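Local atomic coordinates of digeranylgeranylglycerophospholipid reductase (Sulfolobus acidocaldarius, PDB entry 4OPC), a protein that reduces the double bonds of the geranylgeranyl chains of archaeal membrane lipid precursors, using bound FAD, to give saturated phytanyl lipids. Residues M2-G14 and E145-T158. Residues are numbered along the deposited sequence; the frame is centred on the assembly and turned at random. Where two conformers were deposited one is given.
With FDA (dihydroflavine-adenine dinucleotide), chain B.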
loop_
_atom_site.group_PDB
_atom_site.type_symbol
_atom_site.label_atom_id
_atom_site.label_comp_id
_atom_site.label_asym_id
_atom_site.label_seq_id
_atom_site.Cartn_x
_atom_site.Cartn_y
_atom_site.Cartn_z
ATOM N N MET A 2 35.194 -6.474 -12.616
ATOM C CA MET A 2 34.279 -5.522 -11.996
ATOM C C MET A 2 34.536 -5.415 -10.495
ATOM O O MET A 2 34.794 -6.417 -9.835
ATOM C CB MET A 2 32.823 -5.937 -12.242
ATOM C CG MET A 2 31.796 -4.893 -11.817
ATOM S SD MET A 2 30.089 -5.479 -11.757
ATOM C CE MET A 2 29.876 -6.166 -13.393
ATOM N N LYS A 3 34.456 -4.196 -9.969
ATOM C CA LYS A 3 34.619 -3.934 -8.537
ATOM C C LYS A 3 33.594 -4.686 -7.692
ATOM O O LYS A 3 32.402 -4.687 -8.005
ATOM C CB LYS A 3 34.501 -2.432 -8.271
ATOM C CG LYS A 3 35.019 -1.977 -6.916
ATOM C CD LYS A 3 34.865 -0.468 -6.763
ATOM C CE LYS A 3 35.520 0.042 -5.489
ATOM N NZ LYS A 3 35.268 1.497 -5.283
ATOM N N GLU A 4 34.064 -5.309 -6.614
ATOM C CA GLU A 4 33.205 -6.056 -5.699
ATOM C C GLU A 4 33.315 -5.506 -4.282
ATOM O O GLU A 4 34.425 -5.292 -3.777
ATOM C CB GLU A 4 33.584 -7.537 -5.681
ATOM C CG GLU A 4 33.529 -8.232 -7.032
ATOM C CD GLU A 4 33.937 -9.692 -6.947
ATOM O OE1 GLU A 4 34.528 -10.088 -5.919
ATOM O OE2 GLU A 4 33.667 -10.445 -7.906
ATOM N N LEU A 5 32.164 -5.302 -3.647
ATOM C CA LEU A 5 32.085 -4.751 -2.295
ATOM C C LEU A 5 31.245 -5.645 -1.390
ATOM O O LEU A 5 30.295 -6.264 -1.852
ATOM C CB LEU A 5 31.489 -3.348 -2.348
ATOM C CG LEU A 5 32.236 -2.401 -3.289
ATOM C CD1 LEU A 5 31.460 -1.112 -3.476
ATOM C CD2 LEU A 5 33.634 -2.114 -2.761
ATOM N N LYS A 6 31.585 -5.700 -0.103
ATOM C CA LYS A 6 30.895 -6.569 0.857
ATOM C C LYS A 6 30.085 -5.778 1.875
ATOM O O LYS A 6 30.647 -5.024 2.669
ATOM C CB LYS A 6 31.908 -7.448 1.596
ATOM C CG LYS A 6 32.725 -8.348 0.692
ATOM C CD LYS A 6 32.018 -9.662 0.423
ATOM C CE LYS A 6 32.912 -10.600 -0.374
ATOM N NZ LYS A 6 34.254 -10.755 0.259
ATOM N N TYR A 7 28.768 -5.975 1.861
ATOM C CA TYR A 7 27.859 -5.309 2.782
ATOM C C TYR A 7 27.075 -6.342 3.581
ATOM O O TYR A 7 26.990 -7.507 3.200
ATOM C CB TYR A 7 26.887 -4.387 2.023
ATOM C CG TYR A 7 27.540 -3.095 1.586
ATOM C CD1 TYR A 7 28.369 -3.057 0.481
ATOM C CD2 TYR A 7 27.335 -1.917 2.292
ATOM C CE1 TYR A 7 28.994 -1.883 0.089
ATOM C CE2 TYR A 7 27.958 -0.736 1.909
ATOM C CZ TYR A 7 28.770 -0.722 0.801
ATOM O OH TYR A 7 29.406 0.440 0.404
ATOM N N ASP A 8 26.521 -5.921 4.708
ATOM C CA ASP A 8 25.649 -6.803 5.461
ATOM C C ASP A 8 24.276 -6.852 4.808
ATOM O O ASP A 8 23.722 -7.938 4.595
ATOM C CB ASP A 8 25.525 -6.330 6.902
ATOM C CG ASP A 8 26.816 -6.485 7.658
ATOM O OD1 ASP A 8 27.514 -7.514 7.463
ATOM O OD2 ASP A 8 27.151 -5.578 8.448
ATOM N N VAL A 9 23.736 -5.674 4.490
ATOM C CA VAL A 9 22.397 -5.542 3.920
ATOM C C VAL A 9 22.440 -4.577 2.742
ATOM O O VAL A 9 23.094 -3.523 2.820
ATOM C CB VAL A 9 21.397 -4.988 4.975
ATOM C CG1 VAL A 9 20.004 -4.841 4.388
ATOM C CG2 VAL A 9 21.370 -5.889 6.200
ATOM N N LEU A 10 21.751 -4.930 1.656
ATOM C CA LEU A 10 21.528 -4.028 0.532
ATOM C C LEU A 10 20.036 -3.752 0.405
ATOM O O LEU A 10 19.245 -4.692 0.253
ATOM C CB LEU A 10 22.048 -4.649 -0.762
ATOM C CG LEU A 10 21.652 -3.944 -2.062
ATOM C CD1 LEU A 10 22.264 -2.546 -2.148
ATOM C CD2 LEU A 10 22.074 -4.787 -3.245
ATOM N N ILE A 11 19.654 -2.477 0.462
ATOM C CA ILE A 11 18.247 -2.085 0.320
ATOM C C ILE A 11 18.093 -1.469 -1.050
ATOM O O ILE A 11 18.818 -0.530 -1.401
ATOM C CB ILE A 11 17.815 -1.080 1.408
ATOM C CG1 ILE A 11 18.072 -1.670 2.797
ATOM C CG2 ILE A 11 16.334 -0.696 1.234
ATOM C CD1 ILE A 11 18.016 -0.637 3.932
ATOM N N ILE A 12 17.176 -2.026 -1.836
ATOM C CA ILE A 12 16.965 -1.564 -3.202
ATOM C C ILE A 12 15.657 -0.802 -3.258
ATOM O O ILE A 12 14.570 -1.397 -3.206
ATOM C CB ILE A 12 16.945 -2.716 -4.204
ATOM C CG1 ILE A 12 18.198 -3.590 -4.058
ATOM C CG2 ILE A 12 16.824 -2.176 -5.617
ATOM C CD1 ILE A 12 18.176 -4.815 -4.953
ATOM N N GLY A 13 15.780 0.519 -3.329
ATOM C CA GLY A 13 14.647 1.429 -3.327
ATOM C C GLY A 13 14.592 2.214 -2.036
ATOM O O GLY A 13 14.776 1.665 -0.945
ATOM N N GLY A 14 14.334 3.509 -2.160
ATOM C CA GLY A 14 14.349 4.401 -1.019
ATOM C C GLY A 14 13.070 5.190 -0.801
ATOM O O GLY A 14 13.135 6.299 -0.283
ATOM N N GLU A 145 29.759 3.882 -12.946
ATOM C CA GLU A 145 30.432 2.629 -12.613
ATOM C C GLU A 145 29.419 1.513 -12.462
ATOM O O GLU A 145 28.353 1.708 -11.873
ATOM C CB GLU A 145 31.115 2.721 -11.249
ATOM C CG GLU A 145 32.294 3.624 -11.083
ATOM C CD GLU A 145 32.787 3.568 -9.647
ATOM O OE1 GLU A 145 33.862 2.984 -9.405
ATOM O OE2 GLU A 145 32.074 4.078 -8.753
ATOM N N GLU A 146 29.780 0.329 -12.941
ATOM C CA GLU A 146 29.051 -0.890 -12.635
ATOM C C GLU A 146 29.784 -1.563 -11.484
ATOM O O GLU A 146 31.015 -1.725 -11.529
ATOM C CB GLU A 146 29.015 -1.786 -13.871
ATOM C CG GLU A 146 28.116 -3.002 -13.799
ATOM C CD GLU A 146 28.002 -3.688 -15.152
ATOM O OE1 GLU A 146 28.668 -3.224 -16.103
ATOM O OE2 GLU A 146 27.252 -4.682 -15.269
ATOM N N LEU A 147 29.035 -1.925 -10.449
ATOM C CA LEU A 147 29.604 -2.475 -9.223
ATOM C C LEU A 147 28.856 -3.732 -8.816
ATOM O O LEU A 147 27.644 -3.812 -8.973
ATOM C CB LEU A 147 29.465 -1.455 -8.089
ATOM C CG LEU A 147 30.082 -0.077 -8.329
ATOM C CD1 LEU A 147 29.083 1.016 -7.996
ATOM C CD2 LEU A 147 31.347 0.085 -7.512
ATOM N N THR A 148 29.575 -4.698 -8.263
ATOM C CA THR A 148 28.949 -5.854 -7.657
ATOM C C THR A 148 28.967 -5.696 -6.144
ATOM O O THR A 148 30.033 -5.530 -5.535
ATOM C CB THR A 148 29.689 -7.129 -8.056
ATOM O OG1 THR A 148 29.347 -7.465 -9.406
ATOM C CG2 THR A 148 29.313 -8.274 -7.146
ATOM N N VAL A 149 27.787 -5.730 -5.542
ATOM C CA VAL A 149 27.668 -5.626 -4.099
ATOM C C VAL A 149 27.138 -6.937 -3.542
ATOM O O VAL A 149 26.058 -7.393 -3.919
ATOM C CB VAL A 149 26.752 -4.454 -3.696
ATOM C CG1 VAL A 149 26.353 -4.558 -2.229
ATOM C CG2 VAL A 149 27.441 -3.126 -4.000
ATOM N N TYR A 150 27.905 -7.546 -2.652
ATOM C CA TYR A 150 27.471 -8.754 -1.967
ATOM C C TYR A 150 26.811 -8.372 -0.660
ATOM O O TYR A 150 27.228 -7.423 0.006
ATOM C CB TYR A 150 28.656 -9.685 -1.713
ATOM C CG TYR A 150 29.290 -10.186 -2.986
ATOM C CD1 TYR A 150 28.646 -11.126 -3.779
ATOM C CD2 TYR A 150 30.521 -9.708 -3.406
ATOM C CE1 TYR A 150 29.224 -11.588 -4.947
ATOM C CE2 TYR A 150 31.104 -10.168 -4.572
ATOM C CZ TYR A 150 30.443 -11.105 -5.339
ATOM O OH TYR A 150 31.009 -11.572 -6.503
ATOM N N SER A 151 25.759 -9.095 -0.305
ATOM C CA SER A 151 25.038 -8.850 0.931
ATOM C C SER A 151 24.527 -10.157 1.501
ATOM O O SER A 151 24.313 -11.120 0.759
ATOM C CB SER A 151 23.859 -7.893 0.676
ATOM O OG SER A 151 22.985 -8.378 -0.344
ATOM N N LYS A 152 24.325 -10.209 2.813
ATOM C CA LYS A 152 23.640 -11.356 3.409
ATOM C C LYS A 152 22.141 -11.338 3.112
ATOM O O LYS A 152 21.520 -12.390 2.958
ATOM C CB LYS A 152 23.867 -11.424 4.927
ATOM C CG LYS A 152 25.306 -11.558 5.352
ATOM C CD LYS A 152 26.062 -12.606 4.528
ATOM C CE LYS A 152 25.625 -14.020 4.832
ATOM N NZ LYS A 152 26.419 -15.010 4.043
ATOM N N VAL A 153 21.550 -10.145 3.083
ATOM C CA VAL A 153 20.130 -9.987 2.780
ATOM C C VAL A 153 19.940 -8.785 1.867
ATOM O O VAL A 153 20.525 -7.717 2.092
ATOM C CB VAL A 153 19.271 -9.768 4.058
ATOM C CG1 VAL A 153 17.779 -9.805 3.721
ATOM C CG2 VAL A 153 19.579 -10.802 5.120
ATOM N N VAL A 154 19.140 -8.971 0.829
ATOM C CA VAL A 154 18.655 -7.883 -0.005
ATOM C C VAL A 154 17.242 -7.546 0.470
ATOM O O VAL A 154 16.414 -8.447 0.666
ATOM C CB VAL A 154 18.606 -8.284 -1.490
ATOM C CG1 VAL A 154 17.803 -7.266 -2.302
ATOM C CG2 VAL A 154 20.008 -8.395 -2.073
ATOM N N VAL A 155 16.977 -6.263 0.685
ATOM C CA VAL A 155 15.626 -5.799 0.954
ATOM C C VAL A 155 15.113 -5.220 -0.353
ATOM O O VAL A 155 15.643 -4.222 -0.851
ATOM C CB VAL A 155 15.607 -4.733 2.069
ATOM C CG1 VAL A 155 14.213 -4.164 2.227
ATOM C CG2 VAL A 155 16.092 -5.336 3.382
ATOM N N GLU A 156 14.126 -5.887 -0.946
ATOM C CA GLU A 156 13.565 -5.489 -2.227
ATOM C C GLU A 156 12.422 -4.519 -1.955
ATOM O O GLU A 156 11.349 -4.911 -1.498
ATOM C CB GLU A 156 13.057 -6.727 -2.980
ATOM C CG GLU A 156 13.322 -6.720 -4.485
ATOM C CD GLU A 156 12.269 -5.982 -5.307
ATOM O OE1 GLU A 156 11.560 -5.123 -4.751
ATOM O OE2 GLU A 156 12.183 -6.226 -6.529
ATOM N N ALA A 157 12.673 -3.247 -2.228
ATOM C CA ALA A 157 11.745 -2.174 -1.918
ATOM C C ALA A 157 11.531 -1.316 -3.168
ATOM O O ALA A 157 11.478 -0.085 -3.095
ATOM C CB ALA A 157 12.289 -1.337 -0.767
ATOM N N THR A 158 11.403 -1.980 -4.313
ATOM C CA THR A 158 11.392 -1.299 -5.610
ATOM C C THR A 158 10.018 -0.776 -6.033
ATOM O O THR A 158 9.843 -0.295 -7.158
ATOM C CB THR A 158 11.928 -2.218 -6.729
ATOM O OG1 THR A 158 11.054 -3.349 -6.862
ATOM C CG2 THR A 158 13.364 -2.683 -6.448
HETATM P PA FDA B . 7.834 3.601 -4.084
HETATM O O1A FDA B . 7.361 3.353 -5.463
HETATM O O2A FDA B . 7.398 4.898 -3.413
HETATM O O5B FDA B . 9.416 3.565 -4.067
HETATM C C5B FDA B . 10.136 2.587 -4.843
HETATM C C4B FDA B . 11.513 3.141 -5.096
HETATM O O4B FDA B . 12.336 2.122 -5.700
HETATM C C3B FDA B . 11.563 4.354 -6.032
HETATM O O3B FDA B . 12.142 5.482 -5.379
HETATM C C2B FDA B . 12.349 3.845 -7.255
HETATM O O2B FDA B . 13.158 4.852 -7.842
HETATM C C1B FDA B . 13.191 2.736 -6.643
HETATM N N9A FDA B . 13.636 1.672 -7.534
HETATM C C8A FDA B . 12.849 0.828 -8.279
HETATM N N7A FDA B . 13.522 -0.095 -8.928
HETATM C C5A FDA B . 14.841 0.153 -8.576
HETATM C C6A FDA B . 16.044 -0.508 -8.889
HETATM N N6A FDA B . 16.110 -1.625 -9.616
HETATM N N1A FDA B . 17.177 -0.038 -8.332
HETATM C C2A FDA B . 17.113 1.058 -7.568
HETATM N N3A FDA B . 16.037 1.741 -7.171
HETATM C C4A FDA B . 14.922 1.215 -7.692
HETATM N N1 FDA B . -0.830 5.644 0.106
HETATM C C2 FDA B . -1.102 6.311 1.273
HETATM O O2 FDA B . -0.721 5.882 2.358
HETATM N N3 FDA B . -1.788 7.493 1.173
HETATM C C4 FDA B . -2.341 8.042 0.035
HETATM O O4 FDA B . -2.813 9.176 0.072
HETATM C C4X FDA B . -2.088 7.284 -1.129
HETATM N N5 FDA B . -2.552 7.743 -2.327
HETATM C C5X FDA B . -2.054 7.229 -3.507
HETATM C C6 FDA B . -2.304 7.866 -4.714
HETATM C C7 FDA B . -1.742 7.423 -5.901
HETATM C C7M FDA B . -1.941 8.228 -7.159
HETATM C C8 FDA B . -0.936 6.274 -5.894
HETATM C C8M FDA B . -0.252 5.808 -7.159
HETATM C C9 FDA B . -0.697 5.617 -4.685
HETATM C C9A FDA B . -1.228 6.092 -3.492
HETATM N N10 FDA B . -0.973 5.477 -2.245
HETATM C C10 FDA B . -1.301 6.141 -1.083
HETATM C "C1'" FDA B . -0.078 4.298 -2.133
HETATM C "C2'" FDA B . 1.343 4.730 -1.726
HETATM O "O2'" FDA B . 1.767 5.858 -2.497
HETATM C "C3'" FDA B . 2.334 3.586 -1.954
HETATM O "O3'" FDA B . 1.780 2.401 -1.396
HETATM C "C4'" FDA B . 3.712 3.773 -1.304
HETATM O "O4'" FDA B . 4.258 5.060 -1.588
HETATM C "C5'" FDA B . 4.675 2.692 -1.740
HETATM O "O5'" FDA B . 5.985 2.953 -1.198
HETATM P P FDA B . 7.217 2.055 -1.650
HETATM O O1P FDA B . 8.391 2.556 -0.915
HETATM O O2P FDA B . 6.892 0.571 -1.554
HETATM O O3P FDA B . 7.367 2.324 -3.221
HETATM O O HOH W 1 33.671 -1.670 -11.285
#
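Asp8 O is gripped by two backbone amides of 145-158. Lys152 N reaches it at 2.9 Å from above the carbonyl plane, and Val153 N adds a weak bond. This carbonyl sits where both segments leave one sheet and enter another. Before the turn, strands 3-6 and 145-150 run parallel; after it, strands 9-12 and 153-156 do the same. Their ladder includes a nearly straight bond from Ile12 N to Val155 O (178°).

On the first pair, the Glu4 carboxylate stands at the edge of the Tyr150 ring, its plane almost perpendicular to it (89°). Tyr150 OH gives Glu4 OE2 a weak bond of 3.2 Å. Thr148 CG2 lies over one ring face, offset toward the rim, 3.5 Å above the plane. Lys6 CE approaches CD2 of the same ring obliquely. With an alanine at Tyr150, Glu4 OE2 would probably lose its hydroxyl mate and Thr148 CG2 the ring it lies over.

Deeper in, Ile12 CG1 is anti to the carbonyl carbon (chi1 -53°) and the chain is extended beyond it, which brings CD1 to 3.6 Å from Val154 CG1. Ile12 CG2 meets Thr158 CG2 at 3.6 Å and FDA N1A at 3.5 Å. Glu156 OE1 accepts from Thr158 OG1 and N, both on one face of its carboxylate, and from Ser290 outside the segments.

Gly13 begins a glycine-rich turn consistent with a Rossmann-type GxGxxG motif. Backbone bonds run through both strand pairs. The Glu4, Lys6 and Tyr150 side is the more open to solvent. The inner end is mostly apolar, its buried Glu156 carboxylate satisfied by hydrogen bonds, and it places Ile12, Gly13 and Thr158 against the adenosine end of the cofactor.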